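Local coordinates for protein D-psicose 3-epimerase (Agrobacterium tumefaciens, PDB 2HK0) that interconverts D-psicose and D-fructose by epimerising the sugar at C3, a reaction in which a metal ion plays a pivotal part, at residues I25-W30 with G39-K44; I52-A57 with A260-P265. All blocks are in the same frame, centred on the assembly; numbering follows the deposited sequence.

Both contacts adjoin strand 22-26, one outside the sheet and one inside the barrel. Contact 1 (25-30 with 39-44) sets the helix that follows strand 22-26 against the turn leaving that strand; contact 2 (52-57 with 260-265) joins the strands flanking it through side chains inside the barrel. Their centres lie about 9 Å apart. Strand 22-26 links them directly: Ile25 O is 3.0 Å from Glu54 N, and Tyr26 N is 3.1 Å from Met263 O, both probable hydrogen bonds to neighbouring strands. As in other TIM barrels, the active site probably lies at the C-terminal ends of the strands; Glu54 is mid-strand and only its side chain reaches that way, whereas Glu264 follows the end of strand 260-263.

Contact 1. Residues I25-W30 with G39-K44; sequences IYYSYW and GPYIEK
Tyr41 touches both Tyr27 and Trp30 obliquely with its ring, and is the main point at which helix 39-47 meets the 3-10 turn of residues 27-30. Its CG stands anti to the carbonyl carbon (chi1 -75°), which sends the ring from the helix across the turn. The base of the side chain and the CD2 side of the ring meet Tyr27: CD2 of Tyr27 is 3.6 Å from CD2 of Tyr41, and CB of Tyr27 is 3.9 Å from CB of Tyr41. The two rings meet at a slant, their planes inclined by 53°. Carbonyl O of Tyr27, which also accepts a hydrogen bond from the backbone N of Trp30, lies over one face of the Tyr41 ring. Further out, CE1 of Tyr41 reaches CB of Trp30 at 3.5 Å. Here the ring and the indole are closer to parallel, with planes at 28°, but offset so far that their faces hardly coincide. The phenol OH is hydrogen-bonded to OE2 of Glu31, just beyond the turn, while the OH of Tyr27 is hydrogen-bonded to the carbonyl O of Ala36. Tyr27, Trp30 and Tyr41 form an aromatic cluster within the first beta-alpha-beta unit of the TIM barrel, strand 22-26, helix 39-47 and strand 52-56, and Tyr41 also touches Ile53 of the last of these. One helical turn later comes Lys44, whose chain bends at chi2, chi3 and chi4 to bring its end over the indole. CE makes a CH-pi contact 4.2 Å from the centroid of the five-membered ring of Trp30, while NZ adds an off-centre cation-pi interaction. The opposite indole face receives CD2 of Tyr29. Lys44 NZ forms a salt bridge with Asp293, whose same carboxylate oxygen takes a weak hydrogen bond from NE1 of Trp30.

Contact 2. Residues I52-A57 with A260-P265; sequences IIEVAA and AVIMEP
Ile262 meets two residues of strand 52-56 at once: CD1, at the end of its CG1 arm, goes to Ile52, while CG2 and CG1 itself both lie against Glu54. The first torsion (chi1 -45°) places CG1 beside the backbone N and CG2 anti to it. CD1 of Ile262 comes within 3.8 Å of CG2 of Ile52, the side chains crossing at about a right angle. Ile52 uses its longer arm on a second partner: its CD1 lies 3.6 Å from CB of Ala260, the residue two before Ile262 on the same side of the strand. Glu54 packs with its aliphatic base, CB being 3.8 Å from CG2 of Ile262, and its OE1 also rests 3.6 Å from CG1 of Ile262. The carboxylate itself is held by two histidines of strand 225-230, OE1 by His227 NE2 and OE2 by His229 NE2. Those two hydrogen bonds fix how the buried group is turned. A second acid is near, with OE2 of Glu54 5.4 Å from OE2 of Glu264. The strand axes are 8.1 Å apart at 66°, and strand 22-26 lies between the two in the sheet and pairs with both. Side chains from strands one apart in the sheet meet here inside the closed barrel, as in the interior of an eight-stranded parallel TIM barrel.

Contact 1. Residues I25-W30 with G39-K44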
loop_
_atom_site.group_PDB
_atom_site.type_symbol
_atom_site.label_atom_id
_atom_site.label_comp_id
_atom_site.label_asym_id
_atom_site.label_seq_id
_atom_site.Cartn_x
_atom_site.Cartn_y
_atom_site.Cartn_z
ATOM N N ILE A 25 -19.191 1.849 17.775
ATOM C CA ILE A 25 -19.509 0.698 16.951
ATOM C C ILE A 25 -21.023 0.643 16.754
ATOM O O ILE A 25 -21.779 1.024 17.650
ATOM C CB ILE A 25 -19.034 -0.600 17.628
ATOM C CG1 ILE A 25 -19.402 -1.818 16.764
ATOM C CG2 ILE A 25 -19.669 -0.713 19.010
ATOM C CD1 ILE A 25 -18.591 -3.082 17.082
ATOM N N TYR A 26 -21.454 0.191 15.580
ATOM C CA TYR A 26 -22.872 0.043 15.276
ATOM C C TYR A 26 -23.301 -1.285 15.937
ATOM O O TYR A 26 -22.785 -2.340 15.577
ATOM C CB TYR A 26 -23.051 -0.028 13.757
ATOM C CG TYR A 26 -24.481 0.025 13.293
ATOM C CD1 TYR A 26 -25.358 0.986 13.793
ATOM C CD2 TYR A 26 -24.936 -0.823 12.286
ATOM C CE1 TYR A 26 -26.656 1.110 13.295
ATOM C CE2 TYR A 26 -26.237 -0.707 11.774
ATOM C CZ TYR A 26 -27.088 0.263 12.283
ATOM O OH TYR A 26 -28.358 0.409 11.768
ATOM N N TYR A 27 -24.243 -1.237 16.886
ATOM C CA TYR A 27 -24.647 -2.450 17.620
ATOM C C TYR A 27 -25.155 -3.635 16.781
ATOM O O TYR A 27 -25.058 -4.778 17.225
ATOM C CB TYR A 27 -25.675 -2.106 18.716
ATOM C CG TYR A 27 -27.089 -2.121 18.212
ATOM C CD1 TYR A 27 -27.554 -1.112 17.370
ATOM C CD2 TYR A 27 -27.935 -3.197 18.492
ATOM C CE1 TYR A 27 -28.820 -1.173 16.806
ATOM C CE2 TYR A 27 -29.217 -3.266 17.937
ATOM C CZ TYR A 27 -29.645 -2.252 17.094
ATOM O OH TYR A 27 -30.893 -2.308 16.533
ATOM N N SER A 28 -25.670 -3.379 15.581
ATOM C CA SER A 28 -26.155 -4.465 14.713
ATOM C C SER A 28 -25.072 -5.492 14.331
ATOM O O SER A 28 -25.355 -6.533 13.721
ATOM C CB SER A 28 -26.779 -3.898 13.442
ATOM O OG SER A 28 -28.037 -3.325 13.728
ATOM N N TYR A 29 -23.833 -5.174 14.666
ATOM C CA TYR A 29 -22.704 -6.073 14.438
ATOM C C TYR A 29 -23.009 -7.432 15.102
ATOM O O TYR A 29 -22.650 -8.483 14.591
ATOM C CB TYR A 29 -21.472 -5.458 15.099
ATOM C CG TYR A 29 -20.288 -6.371 15.319
ATOM C CD1 TYR A 29 -19.550 -6.870 14.245
ATOM C CD2 TYR A 29 -19.828 -6.629 16.606
ATOM C CE1 TYR A 29 -18.368 -7.586 14.451
ATOM C CE2 TYR A 29 -18.662 -7.343 16.827
ATOM C CZ TYR A 29 -17.927 -7.816 15.750
ATOM O OH TYR A 29 -16.736 -8.485 15.984
ATOM N N TRP A 30 -23.681 -7.384 16.244
ATOM C CA TRP A 30 -24.021 -8.584 17.016
ATOM C C TRP A 30 -25.379 -9.217 16.670
ATOM O O TRP A 30 -25.747 -10.236 17.259
ATOM C CB TRP A 30 -24.002 -8.248 18.516
ATOM C CG TRP A 30 -22.623 -8.069 19.121
ATOM C CD1 TRP A 30 -21.763 -9.059 19.503
ATOM C CD2 TRP A 30 -21.957 -6.830 19.406
ATOM N NE1 TRP A 30 -20.606 -8.520 20.006
ATOM C CE2 TRP A 30 -20.697 -7.151 19.956
ATOM C CE3 TRP A 30 -22.301 -5.478 19.245
ATOM C CZ2 TRP A 30 -19.775 -6.169 20.346
ATOM C CZ3 TRP A 30 -21.388 -4.502 19.631
ATOM C CH2 TRP A 30 -20.138 -4.855 20.175
ATOM N N GLY A 39 -31.260 -1.522 23.405
ATOM C CA GLY A 39 -31.179 -1.283 24.840
ATOM C C GLY A 39 -30.067 -1.979 25.603
ATOM O O GLY A 39 -29.237 -1.307 26.220
ATOM N N PRO A 40 -30.010 -3.325 25.584
ATOM C CA PRO A 40 -28.978 -4.105 26.290
ATOM C C PRO A 40 -27.558 -3.820 25.802
ATOM O O PRO A 40 -26.584 -4.032 26.525
ATOM C CB PRO A 40 -29.382 -5.555 26.012
ATOM C CG PRO A 40 -30.866 -5.461 25.832
ATOM C CD PRO A 40 -31.007 -4.222 24.973
ATOM N N TYR A 41 -27.443 -3.346 24.568
ATOM C CA TYR A 41 -26.129 -3.056 24.007
ATOM C C TYR A 41 -25.444 -1.830 24.590
ATOM O O TYR A 41 -24.218 -1.725 24.538
ATOM C CB TYR A 41 -26.246 -2.952 22.486
ATOM C CG TYR A 41 -26.404 -4.321 21.885
ATOM C CD1 TYR A 41 -25.289 -5.132 21.668
ATOM C CD2 TYR A 41 -27.663 -4.851 21.629
ATOM C CE1 TYR A 41 -25.425 -6.437 21.211
ATOM C CE2 TYR A 41 -27.809 -6.165 21.177
ATOM C CZ TYR A 41 -26.687 -6.947 20.969
ATOM O OH TYR A 41 -26.817 -8.233 20.515
ATOM N N ILE A 42 -26.225 -0.907 25.156
ATOM C CA ILE A 42 -25.649 0.291 25.746
ATOM C C ILE A 42 -24.569 -0.106 26.754
ATOM O O ILE A 42 -23.407 0.297 26.644
ATOM C CB ILE A 42 -26.713 1.122 26.486
ATOM C CG1 ILE A 42 -27.798 1.597 25.512
ATOM C CG2 ILE A 42 -26.046 2.302 27.177
ATOM C CD1 ILE A 42 -27.368 2.698 24.601
ATOM N N GLU A 43 -24.964 -0.917 27.731
ATOM C CA GLU A 43 -24.062 -1.382 28.776
ATOM C C GLU A 43 -22.953 -2.279 28.234
ATOM O O GLU A 43 -21.804 -2.175 28.651
ATOM C CB GLU A 43 -24.855 -2.158 29.835
ATOM C CG GLU A 43 -23.992 -2.626 30.998
ATOM C CD GLU A 43 -24.679 -3.671 31.870
ATOM O OE1 GLU A 43 -25.860 -3.466 32.225
ATOM O OE2 GLU A 43 -24.025 -4.689 32.204
ATOM N N LYS A 44 -23.295 -3.171 27.312
ATOM C CA LYS A 44 -22.310 -4.087 26.750
ATOM C C LYS A 44 -21.216 -3.341 25.992
ATOM O O LYS A 44 -20.023 -3.574 26.206
ATOM C CB LYS A 44 -22.998 -5.068 25.799
ATOM C CG LYS A 44 -22.105 -6.174 25.260
ATOM C CD LYS A 44 -22.555 -6.571 23.864
ATOM C CE LYS A 44 -22.536 -8.062 23.627
ATOM N NZ LYS A 44 -21.232 -8.711 23.761
#

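Contact 2. Residues I52-A57 with A260-P265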
loop_
_atom_site.group_PDB
_atom_site.type_symbol
_atom_site.label_atom_id
_atom_site.label_comp_id
_atom_site.label_asym_id
_atom_site.label_seq_id
_atom_site.Cartn_x
_atom_site.Cartn_y
_atom_site.Cartn_z
ATOM N N ILE A 52 -18.654 5.490 22.182
ATOM C CA ILE A 52 -19.958 5.647 21.556
ATOM C C ILE A 52 -20.595 4.353 21.059
ATOM O O ILE A 52 -19.897 3.400 20.682
ATOM C CB ILE A 52 -19.818 6.573 20.307
ATOM C CG1 ILE A 52 -19.402 7.983 20.733
ATOM C CG2 ILE A 52 -21.101 6.577 19.472
ATOM C CD1 ILE A 52 -18.941 8.812 19.567
ATOM N N ILE A 53 -21.925 4.324 21.058
ATOM C CA ILE A 53 -22.656 3.197 20.488
ATOM C C ILE A 53 -23.580 3.870 19.473
ATOM O O ILE A 53 -24.255 4.844 19.793
ATOM C CB ILE A 53 -23.492 2.389 21.523
ATOM C CG1 ILE A 53 -24.294 1.311 20.785
ATOM C CG2 ILE A 53 -24.433 3.301 22.301
ATOM C CD1 ILE A 53 -25.088 0.349 21.711
ATOM N N GLU A 54 -23.559 3.387 18.235
ATOM C CA GLU A 54 -24.416 3.961 17.220
ATOM C C GLU A 54 -25.620 3.064 17.095
ATOM O O GLU A 54 -25.496 1.845 17.011
ATOM C CB GLU A 54 -23.710 4.085 15.870
ATOM C CG GLU A 54 -24.627 4.652 14.797
ATOM C CD GLU A 54 -23.876 5.433 13.727
ATOM O OE1 GLU A 54 -23.269 6.459 14.067
ATOM O OE2 GLU A 54 -23.898 5.037 12.546
ATOM N N VAL A 55 -26.777 3.705 17.045
ATOM C CA VAL A 55 -28.066 3.046 16.990
ATOM C C VAL A 55 -28.877 3.423 15.746
ATOM O O VAL A 55 -28.561 4.406 15.080
ATOM C CB VAL A 55 -28.826 3.450 18.274
ATOM C CG1 VAL A 55 -30.283 3.214 18.123
ATOM C CG2 VAL A 55 -28.236 2.684 19.477
ATOM N N ALA A 56 -29.916 2.642 15.438
ATOM C CA ALA A 56 -30.794 2.914 14.293
ATOM C C ALA A 56 -31.998 3.753 14.746
ATOM O O ALA A 56 -32.726 3.372 15.666
ATOM C CB ALA A 56 -31.281 1.617 13.682
ATOM N N ALA A 57 -32.209 4.886 14.082
ATOM C CA ALA A 57 -33.292 5.798 14.431
ATOM C C ALA A 57 -34.708 5.226 14.459
ATOM O O ALA A 57 -35.490 5.586 15.342
ATOM C CB ALA A 57 -33.254 7.010 13.516
ATOM N N ALA A 260 -16.650 11.602 15.569
ATOM C CA ALA A 260 -16.728 10.179 15.867
ATOM C C ALA A 260 -16.248 9.277 14.743
ATOM O O ALA A 260 -16.360 9.602 13.565
ATOM C CB ALA A 260 -18.163 9.809 16.229
ATOM N N VAL A 261 -15.707 8.129 15.130
ATOM C CA VAL A 261 -15.244 7.121 14.188
ATOM C C VAL A 261 -15.992 5.857 14.631
ATOM O O VAL A 261 -15.670 5.277 15.670
ATOM C CB VAL A 261 -13.721 6.896 14.300
ATOM C CG1 VAL A 261 -13.297 5.752 13.386
ATOM C CG2 VAL A 261 -12.982 8.170 13.919
ATOM N N ILE A 262 -16.998 5.458 13.858
ATOM C CA ILE A 262 -17.813 4.295 14.187
ATOM C C ILE A 262 -17.471 3.117 13.297
ATOM O O ILE A 262 -17.571 3.215 12.059
ATOM C CB ILE A 262 -19.322 4.570 13.959
ATOM C CG1 ILE A 262 -19.713 5.941 14.531
ATOM C CG2 ILE A 262 -20.162 3.419 14.578
ATOM C CD1 ILE A 262 -19.500 6.075 16.030
HETATM N N MSE A 263 -17.066 2.002 13.892
HETATM C CA MSE A 263 -16.798 0.827 13.057
HETATM C C MSE A 263 -18.176 0.204 12.786
HETATM O O MSE A 263 -19.002 0.075 13.688
HETATM C CB MSE A 263 -15.865 -0.170 13.749
HETATM C CG MSE A 263 -16.318 -0.671 15.104
HETATM SE SE MSE A 263 -14.921 -1.856 15.816
HETATM C CE MSE A 263 -13.500 -0.574 16.128
ATOM N N GLU A 264 -18.415 -0.163 11.534
ATOM C CA GLU A 264 -19.692 -0.715 11.108
ATOM C C GLU A 264 -19.443 -2.081 10.472
ATOM O O GLU A 264 -19.655 -2.280 9.281
ATOM C CB GLU A 264 -20.303 0.260 10.097
ATOM C CG GLU A 264 -21.671 -0.091 9.561
ATOM C CD GLU A 264 -22.142 0.940 8.538
ATOM O OE1 GLU A 264 -21.340 1.296 7.651
ATOM O OE2 GLU A 264 -23.303 1.395 8.623
ATOM N N PRO A 265 -18.987 -3.048 11.272
ATOM C CA PRO A 265 -18.727 -4.363 10.691
ATOM C C PRO A 265 -19.958 -5.250 10.517
ATOM O O PRO A 265 -20.862 -5.268 11.345
ATOM C CB PRO A 265 -17.687 -4.956 11.643
ATOM C CG PRO A 265 -18.092 -4.373 12.988
ATOM C CD PRO A 265 -18.610 -2.983 12.702
#